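Local coordinates for protein tRNA (adenine(22)-N(1))-methyltransferase (Bacillus subtilis, PDB 6Q56) that catalyses the S-adenosyl-L-methionine-dependent methylation of adenosine 22 of tRNA at N1, giving N(1)-methyladenosine, at residues R130-L133 / Y134-R137; A160-R163 / D164-Y167. The protein carries 2 engineered substitutions. All blocks are in the same frame, centred on the assembly; numbering follows the deposited sequence.

How the contacts relate
Helix 127-135 follows strand 117-122 of the mixed sheet and ends in contact 1 (130-133 with 134-137), a local turn after which the chain enters the hairpin of strands 139-148 and 151-159. Contact 2 (160-163 with 164-167) begins just beyond that hairpin and turns the chain toward helix 172-178. The two contacts follow in series, neither nesting nor crossing, with centres about 10 Å apart. Y134 joins them twice: its backbone O probably takes a hydrogen bond from R163 NH1, and Y134 OH lies 2.7 Å from D164 OD1, another probable bond. R130 CD packs on Y167 OH; together these contacts hold the last turns of the helix beside the post-hairpin loop.

Contact 1: R130-L133 / Y134-R137; sequences REWL and YKER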
ATOM      1  N   ARG A 130       2.503   0.634   7.428  1.00 29.94           N
ATOM      2  CA  ARG A 130       1.941   0.201   8.696  1.00 33.40           C
ATOM      3  C   ARG A 130       2.431   1.088   9.835  1.00 34.79           C
ATOM      4  O   ARG A 130       1.673   1.434  10.726  1.00 34.02           O
ATOM      5  CB  ARG A 130       2.254  -1.266   8.965  1.00 30.10           C
ATOM      6  CG  ARG A 130       1.537  -2.213   8.024  1.00 28.02           C
ATOM      7  CD  ARG A 130       1.709  -3.665   8.423  1.00 36.62           C
ATOM      8  NE  ARG A 130       1.284  -4.570   7.369  1.00 33.02           N
ATOM      9  CZ  ARG A 130       2.072  -5.006   6.398  1.00 33.98           C
ATOM     10  NH1 ARG A 130       3.332  -4.623   6.341  1.00 35.87           N
ATOM     11  NH2 ARG A 130       1.599  -5.821   5.483  1.00 34.54           N
ATOM     12  N   GLU A 131       3.698   1.464   9.793  1.00 29.21           N
ATOM     13  CA  GLU A 131       4.253   2.318  10.824  1.00 30.83           C
ATOM     14  C   GLU A 131       3.558   3.670  10.795  1.00 33.14           C
ATOM     15  O   GLU A 131       3.220   4.217  11.828  1.00 30.76           O
ATOM     16  CB  GLU A 131       5.760   2.470  10.653  1.00 31.84           C
ATOM     17  CG  GLU A 131       6.537   1.219  11.016  1.00 36.42           C
ATOM     18  CD  GLU A 131       8.032   1.384  10.864  1.00 37.14           C
ATOM     19  OE1 GLU A 131       8.457   2.385  10.285  1.00 40.86           O
ATOM     20  OE2 GLU A 131       8.781   0.506  11.321  1.00 46.03           O
ATOM     21  N   TRP A 132       3.339   4.199   9.600  1.00 36.56           N
ATOM     22  CA  TRP A 132       2.669   5.479   9.459  1.00 34.83           C
ATOM     23  C   TRP A 132       1.221   5.382   9.918  1.00 30.06           C
ATOM     24  O   TRP A 132       0.739   6.240  10.631  1.00 34.77           O
ATOM     25  CB  TRP A 132       2.724   5.970   8.019  1.00 31.69           C
ATOM     26  CG  TRP A 132       2.145   7.313   7.871  1.00 32.34           C
ATOM     27  CD1 TRP A 132       2.787   8.494   8.019  1.00 33.05           C
ATOM     28  CD2 TRP A 132       0.790   7.625   7.577  1.00 31.09           C
ATOM     29  NE1 TRP A 132       1.921   9.529   7.824  1.00 37.65           N
ATOM     30  CE2 TRP A 132       0.682   9.020   7.551  1.00 33.09           C
ATOM     31  CE3 TRP A 132      -0.345   6.860   7.328  1.00 32.95           C
ATOM     32  CZ2 TRP A 132      -0.511   9.665   7.285  1.00 38.94           C
ATOM     33  CZ3 TRP A 132      -1.524   7.501   7.065  1.00 36.75           C
ATOM     34  CH2 TRP A 132      -1.600   8.888   7.044  1.00 35.09           C
ATOM     35  N   LEU A 133       0.537   4.328   9.501  1.00 24.84           N
ATOM     36  CA  LEU A 133      -0.853   4.119   9.870  1.00 36.20           C
ATOM     37  C   LEU A 133      -1.029   4.056  11.379  1.00 35.66           C
ATOM     38  O   LEU A 133      -1.921   4.678  11.938  1.00 36.79           O
ATOM     39  CB  LEU A 133      -1.382   2.824   9.264  1.00 30.56           C
ATOM     40  CG  LEU A 133      -1.660   2.819   7.773  1.00 28.23           C
ATOM     41  CD1 LEU A 133      -2.136   1.446   7.359  1.00 30.81           C
ATOM     42  CD2 LEU A 133      -2.679   3.876   7.403  1.00 31.14           C
ATOM     43  N   TYR A 134      -0.169   3.299  12.033  1.00 29.63           N
ATOM     44  CA  TYR A 134      -0.240   3.142  13.474  1.00 35.82           C
ATOM     45  C   TYR A 134      -0.050   4.469  14.201  1.00 34.05           C
ATOM     46  O   TYR A 134      -0.457   4.627  15.335  1.00 38.45           O
ATOM     47  CB  TYR A 134       0.799   2.128  13.946  1.00 35.14           C
ATOM     48  CG  TYR A 134       0.657   1.751  15.385  1.00 32.07           C
ATOM     49  CD1 TYR A 134      -0.145   0.697  15.767  1.00 33.56           C
ATOM     50  CD2 TYR A 134       1.317   2.457  16.366  1.00 29.61           C
ATOM     51  CE1 TYR A 134      -0.282   0.353  17.091  1.00 37.63           C
ATOM     52  CE2 TYR A 134       1.184   2.124  17.693  1.00 42.94           C
ATOM     53  CZ  TYR A 134       0.387   1.068  18.049  1.00 33.30           C
ATOM     54  OH  TYR A 134       0.260   0.731  19.365  1.00 42.12           O
ATOM     55  N   LYS A 135       0.741   5.332  13.593  1.00 31.76           N
ATOM     56  CA  LYS A 135       1.098   6.596  14.195  1.00 36.55           C
ATOM     57  C   LYS A 135       0.004   7.619  14.035  1.00 34.56           C
ATOM     58  O   LYS A 135      -0.200   8.445  14.901  1.00 40.27           O
ATOM     59  CB  LYS A 135       2.407   7.102  13.588  1.00 32.89           C
ATOM     60  CG  LYS A 135       2.675   8.582  13.765  1.00 42.04           C
ATOM     61  CD  LYS A 135       4.018   8.987  13.195  1.00 40.89           C
ATOM     62  CE  LYS A 135       3.974   9.140  11.686  1.00 50.21           C
ATOM     63  NZ  LYS A 135       3.368  10.422  11.255  1.00 39.85           N
ATOM     64  N   GLU A 136      -0.690   7.575  12.904  1.00 35.85           N
ATOM     65  CA  GLU A 136      -1.762   8.525  12.638  1.00 32.52           C
ATOM     66  C   GLU A 136      -3.094   7.972  13.121  1.00 29.80           C
ATOM     67  O   GLU A 136      -4.157   8.474  12.754  1.00 38.66           O
ATOM     68  CB  GLU A 136      -1.839   8.835  11.142  1.00 34.97           C
ATOM     69  CG  GLU A 136      -0.567   9.437  10.568  1.00 42.05           C
ATOM     70  CD  GLU A 136      -0.221  10.775  11.192  1.00 52.20           C
ATOM     71  OE1 GLU A 136      -1.024  11.278  12.007  1.00 39.53           O
ATOM     72  OE2 GLU A 136       0.852  11.325  10.867  1.00 68.13           O
ATOM     73  N   ARG A 137      -3.031   6.935  13.950  1.00 40.05           N
ATOM     74  CA  ARG A 137      -3.895   5.966  14.734  1.00 43.24           C
ATOM     75  C   ARG A 137      -4.856   5.036  13.931  1.00 44.04           C
ATOM     76  O   ARG A 137      -5.624   4.263  14.505  1.00 54.90           O
ATOM     77  CB  ARG A 137      -4.646   6.620  15.937  1.00 45.35           C
ATOM     78  CG  ARG A 137      -3.725   7.249  16.972  1.00 49.50           C
ATOM     79  CD  ARG A 137      -4.514   7.868  18.114  1.00 50.05           C
ATOM     80  NE  ARG A 137      -5.330   6.883  18.817  1.00 45.70           N
ATOM     81  CZ  ARG A 137      -4.913   6.177  19.862  1.00 47.94           C
ATOM     82  NH1 ARG A 137      -3.685   6.346  20.332  1.00 48.12           N
ATOM     83  NH2 ARG A 137      -5.724   5.301  20.440  1.00 48.87           N
TER
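The side chain of E136 folds back over the indole of W132, four residues earlier, at the end of helix 127-135. E136 CG sits over one face of the six-membered ring of W132, 3.5 Å from its centroid, in a CH-pi contact; the carboxylate plane is turned 51° from the ring. A bend at chi2 (-62°) swings the carboxylate back toward the pyrrole side of the indole, where E136 OE2 forms a salt bridge with K135 NZ at 2.7 Å, the ammonium coming from above the carboxylate plane. K135 itself curls at chi3 and chi4, bringing NZ to 3.8 Å from W132 CD1, oblique to the ring. L133 CD2 lies at the indole's edge. The backbone beneath is the last helical turn: E136 N donates to W132 O at 3.0 Å, and Y134 N to R130 O at 2.9 Å. Farther out, E106 accepts from W132 NE1, and Y138 meets the indole. With an alanine at W132, E136 CG is likely to lose its aromatic platform and E106 the indole N-H. K135 NZ pairs with both E136 and E106, and K109 with E136; these positive charges probably offset the closeness of the two carboxylates and favour their ionised forms.

Contact 2: A160-R163 / D164-Y167; sequences AGDR and DAAY
D162 O is gripped twice: a water donates to it at 2.7 Å, and A165 N donates to it at 3.2 Å from well above the carbonyl plane. The same water accepts from A166 N, also at 2.7 Å, so it bridges a carbonyl and an amide too far apart to bond directly. The D162 side chain makes a further bond to the turn. With CG anti to the backbone N (chi1 175°), its carboxylate swings forward and D162 OD1 accepts from D164 N at 3.1 Å, the amide coming from above the carboxylate plane. That places D162 OD1 4.5 Å from D164 OD2, with the two carboxylates turned 72° apart; the like charges probably disfavour a closer approach. D164 OD1 hydrogen-bonds to the hydroxyl of Y134, while R163, extended from CG to NE, reaches the backbone O of Y134. R163 O lies at the edge of the Y167 ring, near its plane, 3.2 Å from Y167 CD2. The Y167 side chain touches L140, P180 and, on helix 172-178, L172 and M176. The arrangement is an Asx turn laid on a type I beta turn, 162-165, just ahead of the 3-10 segment 165-167, within the loop that leads from strand 151-159 to helix 172-178.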
ATOM      1  N   ALA A 160     -10.304   4.880  10.037  1.00 32.54           N
ATOM      2  CA  ALA A 160     -10.138   5.342  11.397  1.00 42.60           C
ATOM      3  C   ALA A 160     -10.664   4.250  12.309  1.00 48.17           C
ATOM      4  O   ALA A 160     -11.685   3.642  12.027  1.00 42.61           O
ATOM      5  CB  ALA A 160     -10.883   6.640  11.634  1.00 49.08           C
ATOM      6  N   GLY A 161      -9.951   4.002  13.394  1.00 37.58           N
ATOM      7  CA  GLY A 161     -10.333   2.987  14.346  1.00 37.16           C
ATOM      8  C   GLY A 161      -9.254   2.760  15.382  1.00 36.05           C
ATOM      9  O   GLY A 161      -8.390   3.600  15.583  1.00 34.70           O
ATOM     10  N   ASP A 162      -9.323   1.611  16.038  1.00 37.68           N
ATOM     11  CA  ASP A 162      -8.375   1.234  17.071  1.00 39.15           C
ATOM     12  C   ASP A 162      -7.182   0.547  16.436  1.00 30.12           C
ATOM     13  O   ASP A 162      -7.265  -0.597  16.028  1.00 30.24           O
ATOM     14  CB  ASP A 162      -9.059   0.308  18.074  1.00 40.31           C
ATOM     15  CG  ASP A 162      -8.114  -0.242  19.115  1.00 40.40           C
ATOM     16  OD1 ASP A 162      -6.938   0.145  19.160  1.00 43.26           O
ATOM     17  OD2 ASP A 162      -8.567  -1.081  19.905  1.00 54.58           O
ATOM     18  N   ARG A 163      -6.076   1.269  16.375  1.00 31.38           N
ATOM     19  CA  ARG A 163      -4.837   0.780  15.770  1.00 43.72           C
ATOM     20  C   ARG A 163      -4.269  -0.542  16.292  1.00 42.37           C
ATOM     21  O   ARG A 163      -3.605  -1.257  15.553  1.00 38.64           O
ATOM     22  CB  ARG A 163      -3.751   1.844  15.881  1.00 43.22           C
ATOM     23  CG  ARG A 163      -3.388   2.214  17.303  1.00 34.06           C
ATOM     24  CD  ARG A 163      -2.327   3.287  17.311  1.00 38.41           C
ATOM     25  NE  ARG A 163      -1.833   3.589  18.641  1.00 36.90           N
ATOM     26  CZ  ARG A 163      -0.865   4.460  18.879  1.00 39.01           C
ATOM     27  NH1 ARG A 163      -0.294   5.091  17.876  1.00 34.10           N
ATOM     28  NH2 ARG A 163      -0.462   4.694  20.111  1.00 38.17           N
ATOM     29  N   ASP A 164      -4.514  -0.859  17.556  1.00 43.61           N
ATOM     30  CA  ASP A 164      -4.002  -2.085  18.153  1.00 35.85           C
ATOM     31  C   ASP A 164      -4.839  -3.312  17.824  1.00 35.62           C
ATOM     32  O   ASP A 164      -4.342  -4.425  17.823  1.00 31.96           O
ATOM     33  CB  ASP A 164      -3.940  -1.937  19.672  1.00 43.90           C
ATOM     34  CG  ASP A 164      -2.791  -1.064  20.133  1.00 44.43           C
ATOM     35  OD1 ASP A 164      -1.739  -1.063  19.473  1.00 40.46           O
ATOM     36  OD2 ASP A 164      -2.944  -0.388  21.165  1.00 45.63           O
ATOM     37  N   ALA A 165      -6.117  -3.098  17.563  1.00 32.32           N
ATOM     38  CA  ALA A 165      -7.037  -4.192  17.278  1.00 36.89           C
ATOM     39  C   ALA A 165      -6.496  -5.246  16.322  1.00 34.61           C
ATOM     40  O   ALA A 165      -6.465  -6.423  16.642  1.00 35.87           O
ATOM     41  CB  ALA A 165      -8.350  -3.647  16.751  1.00 22.74           C
ATOM     42  N   ALA A 166      -6.090  -4.812  15.141  1.00 37.66           N
ATOM     43  CA  ALA A 166      -5.582  -5.721  14.122  1.00 32.63           C
ATOM     44  C   ALA A 166      -4.328  -6.458  14.567  1.00 36.79           C
ATOM     45  O   ALA A 166      -4.013  -7.520  14.047  1.00 35.47           O
ATOM     46  CB  ALA A 166      -5.315  -4.968  12.831  1.00 29.87           C
ATOM     47  N   TYR A 167      -3.619  -5.890  15.531  1.00 38.43           N
ATOM     48  CA  TYR A 167      -2.389  -6.487  16.024  1.00 37.24           C
ATOM     49  C   TYR A 167      -2.564  -7.367  17.245  1.00 30.22           C
ATOM     50  O   TYR A 167      -1.596  -7.820  17.826  1.00 40.23           O
ATOM     51  CB  TYR A 167      -1.370  -5.401  16.309  1.00 35.14           C
ATOM     52  CG  TYR A 167      -0.920  -4.705  15.064  1.00 27.09           C
ATOM     53  CD1 TYR A 167       0.046  -5.258  14.260  1.00 35.48           C
ATOM     54  CD2 TYR A 167      -1.473  -3.506  14.684  1.00 30.19           C
ATOM     55  CE1 TYR A 167       0.462  -4.631  13.114  1.00 34.73           C
ATOM     56  CE2 TYR A 167      -1.065  -2.868  13.542  1.00 36.08           C
ATOM     57  CZ  TYR A 167      -0.098  -3.441  12.759  1.00 34.74           C
ATOM     58  OH  TYR A 167       0.313  -2.818  11.622  1.00 34.86           O
TER
HETATM   59  O   HOH W   1      -6.529  -2.342  14.109  1.00 32.31           O